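Local coordinates for uncharacterized DUF364 family protein (Pyrococcus horikoshii, PDB 3NPG) that is of unknown function but, as a putative heavy-metal chelation protein of the DUF364 family, may bind metal ions, at residues A[237-241]-A[242-246]; A[220-223]-A[224-227]. All blocks are in the same frame, centred on the assembly; numbering follows the deposited sequence.

Contact 1: residues A[237-241]-A[242-246]; sequences GFESE and SIKYV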
loop_
_atom_site.group_PDB
_atom_site.type_symbol
_atom_site.label_atom_id
_atom_site.label_comp_id
_atom_site.label_asym_id
_atom_site.label_seq_id
_atom_site.Cartn_x
_atom_site.Cartn_y
_atom_site.Cartn_z
ATOM N N GLY A 237 20.289 1.802 -16.828
ATOM C CA GLY A 237 21.556 1.149 -17.139
ATOM C C GLY A 237 21.344 -0.095 -17.974
ATOM O O GLY A 237 22.127 -0.387 -18.882
ATOM N N PHE A 238 20.265 -0.830 -17.679
ATOM C CA PHE A 238 19.855 -2.006 -18.443
ATOM C C PHE A 238 19.222 -1.576 -19.777
ATOM O O PHE A 238 19.413 -2.242 -20.794
ATOM C CB PHE A 238 18.863 -2.856 -17.614
ATOM C CG PHE A 238 17.981 -3.776 -18.423
ATOM C CD1 PHE A 238 18.496 -4.933 -18.994
ATOM C CD2 PHE A 238 16.621 -3.511 -18.574
ATOM C CE1 PHE A 238 17.677 -5.791 -19.732
ATOM C CE2 PHE A 238 15.802 -4.371 -19.312
ATOM C CZ PHE A 238 16.336 -5.504 -19.887
ATOM N N GLU A 239 18.468 -0.457 -19.759
ATOM C CA GLU A 239 17.791 0.093 -20.935
ATOM C C GLU A 239 18.810 0.593 -21.976
ATOM O O GLU A 239 18.583 0.445 -23.178
ATOM C CB GLU A 239 16.852 1.239 -20.508
ATOM C CG GLU A 239 15.800 1.599 -21.539
ATOM C CD GLU A 239 14.797 2.636 -21.069
ATOM O OE1 GLU A 239 15.227 3.682 -20.530
ATOM O OE2 GLU A 239 13.581 2.412 -21.262
ATOM N N SER A 240 19.947 1.162 -21.505
ATOM C CA SER A 240 21.000 1.685 -22.389
ATOM C C SER A 240 21.786 0.561 -23.083
ATOM O O SER A 240 22.462 0.811 -24.081
ATOM C CB SER A 240 21.949 2.595 -21.616
ATOM O OG SER A 240 22.629 1.879 -20.599
ATOM N N GLU A 241 21.692 -0.677 -22.558
ATOM C CA GLU A 241 22.370 -1.841 -23.148
ATOM C C GLU A 241 21.398 -2.638 -24.029
ATOM O O GLU A 241 21.648 -3.808 -24.333
ATOM C CB GLU A 241 22.966 -2.740 -22.044
ATOM C CG GLU A 241 24.027 -2.053 -21.195
ATOM C CD GLU A 241 25.289 -1.630 -21.926
ATOM O OE1 GLU A 241 25.565 -2.181 -23.018
ATOM O OE2 GLU A 241 26.048 -0.810 -21.364
ATOM N N SER A 242 20.300 -1.990 -24.455
ATOM C CA SER A 242 19.274 -2.623 -25.268
ATOM C C SER A 242 18.826 -1.705 -26.398
ATOM O O SER A 242 19.128 -0.510 -26.379
ATOM C CB SER A 242 18.071 -2.999 -24.405
ATOM O OG SER A 242 18.435 -3.904 -23.376
ATOM N N ILE A 243 18.093 -2.260 -27.384
ATOM C CA ILE A 243 17.513 -1.476 -28.474
ATOM C C ILE A 243 15.998 -1.615 -28.483
ATOM O O ILE A 243 15.482 -2.732 -28.499
ATOM C CB ILE A 243 18.150 -1.804 -29.861
ATOM C CG1 ILE A 243 18.220 -3.327 -30.116
ATOM C CG2 ILE A 243 19.521 -1.149 -30.002
ATOM C CD1 ILE A 243 17.245 -3.824 -31.113
ATOM N N LYS A 244 15.283 -0.484 -28.404
ATOM C CA LYS A 244 13.823 -0.475 -28.401
ATOM C C LYS A 244 13.273 -0.805 -29.787
ATOM O O LYS A 244 13.847 -0.394 -30.788
ATOM C CB LYS A 244 13.294 0.883 -27.922
ATOM C CG LYS A 244 13.477 1.121 -26.425
ATOM C CD LYS A 244 12.988 2.505 -26.013
ATOM C CE LYS A 244 13.204 2.761 -24.543
ATOM N NZ LYS A 244 12.839 4.152 -24.166
ATOM N N TYR A 245 12.154 -1.546 -29.846
ATOM C CA TYR A 245 11.526 -1.911 -31.116
ATOM C C TYR A 245 10.017 -1.977 -30.994
ATOM O O TYR A 245 9.494 -2.246 -29.915
ATOM C CB TYR A 245 12.084 -3.264 -31.656
ATOM C CG TYR A 245 11.769 -4.466 -30.779
ATOM C CD1 TYR A 245 10.557 -5.145 -30.897
ATOM C CD2 TYR A 245 12.714 -4.972 -29.894
ATOM C CE1 TYR A 245 10.265 -6.246 -30.094
ATOM C CE2 TYR A 245 12.441 -6.088 -29.102
ATOM C CZ TYR A 245 11.209 -6.712 -29.195
ATOM O OH TYR A 245 10.941 -7.813 -28.416
ATOM N N VAL A 246 9.317 -1.774 -32.117
ATOM C CA VAL A 246 7.875 -1.952 -32.217
ATOM C C VAL A 246 7.609 -2.952 -33.341
ATOM O O VAL A 246 7.985 -2.695 -34.487
ATOM C CB VAL A 246 7.126 -0.609 -32.458
ATOM C CG1 VAL A 246 5.633 -0.851 -32.685
ATOM C CG2 VAL A 246 7.345 0.364 -31.299
#
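With chi1 at -162°, Glu239 sends its extended chain toward the equally extended Lys244; in Ser242, a chi1 of -60° keeps OG beside the backbone N, turned back on Phe238. Both groups belong to a helix-to-strand connection: here a type I beta turn from Glu239 to Ser242 leads from helix 235-239 into strand 242-248 of the mixed sheet. The turn is closed by Ser242 N, which donates to Glu239 O at 3.2 Å. Phe238 O is gripped twice: Ser242 OG donates to it over 3.2 Å, and Glu241 N at 3.3 Å comes from the other face of the carbonyl, so this carbonyl is shared by the turn and the first residue of the strand. On the exposed side, Glu239 OE2 and Lys244 NZ form a long salt bridge of 3.5 Å, the two chains crossing at an angle, with the CE methylene also against OE2. The Phe238 ring, which also packs on Val220 and Leu230, carries Ser242 OG over one face, 4.2 Å above the ring plane and displaced toward its rim.

Contact 2: residues A[220-223]-A[224-227]; sequences VTNI and EKAL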
loop_
_atom_site.group_PDB
_atom_site.type_symbol
_atom_site.label_atom_id
_atom_site.label_comp_id
_atom_site.label_asym_id
_atom_site.label_seq_id
_atom_site.Cartn_x
_atom_site.Cartn_y
_atom_site.Cartn_z
ATOM N N VAL A 220 18.211 -6.984 -25.714
ATOM C CA VAL A 220 19.514 -6.762 -25.085
ATOM C C VAL A 220 20.650 -6.919 -26.115
ATOM O O VAL A 220 20.792 -7.983 -26.721
ATOM C CB VAL A 220 19.716 -7.688 -23.859
ATOM C CG1 VAL A 220 21.061 -7.429 -23.202
ATOM C CG2 VAL A 220 18.583 -7.521 -22.851
ATOM N N THR A 221 21.439 -5.845 -26.325
ATOM C CA THR A 221 22.558 -5.857 -27.279
ATOM C C THR A 221 23.854 -6.343 -26.620
ATOM O O THR A 221 24.668 -6.983 -27.277
ATOM C CB THR A 221 22.719 -4.480 -27.954
ATOM O OG1 THR A 221 22.806 -3.463 -26.951
ATOM C CG2 THR A 221 21.587 -4.170 -28.908
ATOM N N ASN A 222 24.042 -6.032 -25.320
ATOM C CA ASN A 222 25.198 -6.490 -24.545
ATOM C C ASN A 222 24.700 -7.180 -23.278
ATOM O O ASN A 222 24.286 -6.511 -22.330
ATOM C CB ASN A 222 26.133 -5.311 -24.198
ATOM C CG ASN A 222 27.510 -5.726 -23.704
ATOM O OD1 ASN A 222 27.666 -6.627 -22.866
ATOM N ND2 ASN A 222 28.529 -5.025 -24.162
ATOM N N ILE A 223 24.670 -8.521 -23.294
ATOM C CA ILE A 223 24.157 -9.332 -22.180
ATOM C C ILE A 223 24.949 -9.105 -20.877
ATOM O O ILE A 223 24.344 -8.936 -19.816
ATOM C CB ILE A 223 24.109 -10.841 -22.573
ATOM C CG1 ILE A 223 23.387 -11.065 -23.946
ATOM C CG2 ILE A 223 23.514 -11.694 -21.451
ATOM C CD1 ILE A 223 21.856 -10.943 -23.953
ATOM N N GLU A 224 26.298 -9.105 -20.960
ATOM C CA GLU A 224 27.161 -8.946 -19.784
ATOM C C GLU A 224 26.956 -7.599 -19.086
ATOM O O GLU A 224 26.783 -7.565 -17.866
ATOM C CB GLU A 224 28.642 -9.153 -20.153
ATOM C CG GLU A 224 28.993 -10.597 -20.484
ATOM C CD GLU A 224 28.818 -11.582 -19.340
ATOM O OE1 GLU A 224 29.193 -11.242 -18.194
ATOM O OE2 GLU A 224 28.326 -12.705 -19.597
ATOM N N LYS A 225 26.954 -6.492 -19.859
ATOM C CA LYS A 225 26.776 -5.144 -19.302
ATOM C C LYS A 225 25.358 -4.936 -18.746
ATOM O O LYS A 225 25.197 -4.287 -17.709
ATOM C CB LYS A 225 27.117 -4.070 -20.343
ATOM C CG LYS A 225 28.604 -3.961 -20.650
ATOM C CD LYS A 225 28.926 -2.660 -21.373
ATOM C CE LYS A 225 30.392 -2.542 -21.705
ATOM N NZ LYS A 225 30.720 -1.204 -22.266
ATOM N N ALA A 226 24.334 -5.513 -19.424
ATOM C CA ALA A 226 22.937 -5.417 -18.987
ATOM C C ALA A 226 22.689 -6.216 -17.696
ATOM O O ALA A 226 21.937 -5.760 -16.840
ATOM C CB ALA A 226 22.009 -5.894 -20.087
ATOM N N LEU A 227 23.348 -7.398 -17.546
ATOM C CA LEU A 227 23.243 -8.222 -16.327
ATOM C C LEU A 227 23.827 -7.504 -15.124
ATOM O O LEU A 227 23.275 -7.593 -14.030
ATOM C CB LEU A 227 23.946 -9.578 -16.517
ATOM C CG LEU A 227 23.123 -10.670 -17.184
ATOM C CD1 LEU A 227 23.964 -11.884 -17.455
ATOM C CD2 LEU A 227 21.928 -11.041 -16.340
#
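This is a helix N-cap, a local contact between Asn222 and the first turn of helix 223-232, at the point where strand 214-220 leaves the mixed sheet of a domain that is probably Rossmann-like. A helix start leaves backbone N-H groups without a carbonyl from an earlier turn, and a polar side chain can take that place. Asn222 OD1 does so by accepting from Lys225 N at 3.1 Å. The bond is nearly straight at the hydrogen, 170°, although the donor stands above the amide's carbonyl plane. A chi1 of -166°, which turns CG away from the residue's own N and beside its carbonyl carbon, swings the amide over the helix start. The aliphatic part of Lys225 then crosses that amide, CG and CD each 3.7 Å from ND2. Replacing Asn222 by an alanine would probably leave Lys225 N without its capping acceptor and remove the amide that the lysine methylenes lie against. Regular helix bonding begins alongside: Asn222 O accepts from Ala226 N at 3.1 Å, and Ile223 O from Leu227 N at 2.9 Å. Apolar contacts join the helix to its surroundings. Ile223 and Leu227, one helical turn apart, point the same way and pack on Leu36 and Leu45 of strands 32-38 and 43-49, which links the helix to the antiparallel three-stranded sheet. Val220, the last residue of the strand, points its side chain toward the helix, CG1 lying 3.6 Å from Ala226 CB.

In the fold
Followed from the N terminus, the chain reaches contact 2 first, where strand 214-220 gives way to helix 223-232; helix 235-239 comes next, and contact 1 then turns it into strand 242-248. The contacts lie in series and neither nest nor cross, each closing only a short local turn. Yet the return strand runs antiparallel beside 214-220, which leaves the centres of contacts 1 and 2 about 10 Å apart. Glu241 O lies 2.9 Å from Thr221 N, a probable hydrogen bond at the start of the strand pairing, while the Glu241 carboxylate packs against Asn222 and Lys225. Together they tie helices 223-232 and 235-239 to the neighbouring strands 214-220 and 242-248, with helix 223-232 also touching strands 32-38 and 43-49.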